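Side-chain contact in Non-structural protein 3 (Porcine deltacoronavirus, PDB 6LN0), which is a multidomain replication protein that joins a macro domain, likely an ADP-ribose binder, to a papain-like protease that probably cleaves the viral polyprotein: residues D385-T388 with G389-K393. Numbering follows the deposited sequence.
Sequences DEPT and GPAIK
Glu386 and Lys393 both set CG beside the backbone N and anti to the carbonyl carbon, with chi1 of -79° in Glu386. The glutamate chain then bends at chi2, and the lysine chain bends at both chi2 and chi3. These bends bring the two ends together, and the side chains cross at about a right angle. Lys393 NZ gives a hydrogen bond to Glu386 OE2 at 3.2 Å, and the pair is a salt bridge. The ammonium meets OE2 on its syn side, 32° out of the carboxylate plane. Glu386 OE1 lies a little farther off, 3.6 Å from the same Lys393 NZ, so the ammonium favours one oxygen without being remote from the other. Glu386 is exposed and Lys393 is buried. The segment 385-393 carries the chain from strand 376-383 into strand 391-395 of a mixed sheet, here probably the palm of the papain-like protease. Strand 416-423 lies between these two, so the loop crosses past it. Strand 391-395 is antiparallel to both its neighbours, 416-423 and 398-402. Next to the ion pair along the chain, the contact is apolar. Pro387 lays its ring against Ala391, and both Pro387 CB and Pro387 CG sit 3.7 Å from Ala391 CB. The methyl thus touches two neighbouring ring carbons about equally. Next to CG in the ring, Pro387 CD is 4.4 Å from Lys393 CE, a looser approach. Glu386 and Pro387 of the loop thus lie against Lys393 and Ala391 of the strand. Ala391 and Lys393 point toward this loop, while Ile392 between them points away and packs on helix 260-270. Lys393 also touches Trp400 and Thr402 of strand 398-402, and Ala391 touches Val417 and Thr420 of strand 416-423.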
loop_
_atom_site.group_PDB
_atom_site.type_symbol
_atom_site.label_atom_id
_atom_site.label_comp_id
_atom_site.label_asym_id
_atom_site.label_seq_id
_atom_site.Cartn_x
_atom_site.Cartn_y
_atom_site.Cartn_z
ATOM N N ASP A 385 -39.701 -19.613 -18.936
ATOM C CA ASP A 385 -40.959 -19.980 -18.300
ATOM C C ASP A 385 -41.246 -19.067 -17.115
ATOM O O ASP A 385 -40.406 -18.271 -16.689
ATOM C CB ASP A 385 -40.933 -21.436 -17.841
ATOM C CG ASP A 385 -40.548 -22.386 -18.958
ATOM O OD1 ASP A 385 -39.981 -21.913 -19.970
ATOM O OD2 ASP A 385 -40.791 -23.602 -18.830
ATOM N N GLU A 386 -42.440 -19.202 -16.565
ATOM C CA GLU A 386 -42.735 -18.257 -15.507
ATOM C C GLU A 386 -42.635 -18.923 -14.143
ATOM O O GLU A 386 -43.040 -20.080 -13.975
ATOM C CB GLU A 386 -44.133 -17.634 -15.671
ATOM C CG GLU A 386 -44.192 -16.509 -16.722
ATOM C CD GLU A 386 -44.093 -15.107 -16.114
ATOM O OE1 GLU A 386 -44.161 -14.989 -14.866
ATOM O OE2 GLU A 386 -43.932 -14.123 -16.886
ATOM N N PRO A 387 -42.104 -18.214 -13.161
ATOM C CA PRO A 387 -41.978 -18.780 -11.823
ATOM C C PRO A 387 -43.260 -18.604 -11.027
ATOM O O PRO A 387 -44.063 -17.711 -11.287
ATOM C CB PRO A 387 -40.851 -17.941 -11.217
ATOM C CG PRO A 387 -41.116 -16.577 -11.809
ATOM C CD PRO A 387 -41.572 -16.844 -13.232
ATOM N N THR A 388 -43.419 -19.461 -10.017
ATOM C CA THR A 388 -44.555 -19.404 -9.104
ATOM C C THR A 388 -44.136 -19.144 -7.662
ATOM O O THR A 388 -44.958 -19.305 -6.749
ATOM C CB THR A 388 -45.364 -20.703 -9.169
ATOM O OG1 THR A 388 -44.625 -21.746 -8.527
ATOM C CG2 THR A 388 -45.653 -21.104 -10.617
ATOM N N GLY A 389 -42.882 -18.763 -7.432
ATOM C CA GLY A 389 -42.414 -18.368 -6.123
ATOM C C GLY A 389 -41.374 -17.275 -6.262
ATOM O O GLY A 389 -41.158 -16.755 -7.361
ATOM N N PRO A 390 -40.697 -16.918 -5.169
ATOM C CA PRO A 390 -39.670 -15.857 -5.237
ATOM C C PRO A 390 -38.631 -16.145 -6.309
ATOM O O PRO A 390 -38.046 -17.227 -6.358
ATOM C CB PRO A 390 -39.039 -15.873 -3.840
ATOM C CG PRO A 390 -40.035 -16.546 -2.962
ATOM C CD PRO A 390 -40.839 -17.491 -3.820
ATOM N N ALA A 391 -38.410 -15.173 -7.188
ATOM C CA ALA A 391 -37.537 -15.379 -8.332
ATOM C C ALA A 391 -36.831 -14.075 -8.686
ATOM O O ALA A 391 -37.057 -13.023 -8.076
ATOM C CB ALA A 391 -38.315 -15.909 -9.538
ATOM N N ILE A 392 -35.956 -14.159 -9.681
ATOM C CA ILE A 392 -35.306 -12.993 -10.253
ATOM C C ILE A 392 -35.486 -13.063 -11.760
ATOM O O ILE A 392 -35.273 -14.114 -12.373
ATOM C CB ILE A 392 -33.810 -12.915 -9.871
ATOM C CG1 ILE A 392 -33.661 -12.662 -8.358
ATOM C CG2 ILE A 392 -33.149 -11.825 -10.646
ATOM C CD1 ILE A 392 -32.205 -12.523 -7.852
ATOM N N LYS A 393 -35.916 -11.963 -12.351
ATOM C CA LYS A 393 -36.045 -11.874 -13.794
ATOM C C LYS A 393 -35.050 -10.851 -14.330
ATOM O O LYS A 393 -34.725 -9.853 -13.668
ATOM C CB LYS A 393 -37.481 -11.508 -14.216
ATOM C CG LYS A 393 -38.546 -12.574 -13.910
ATOM C CD LYS A 393 -39.641 -12.585 -14.962
ATOM C CE LYS A 393 -41.041 -12.584 -14.337
ATOM N NZ LYS A 393 -42.091 -12.042 -15.280
#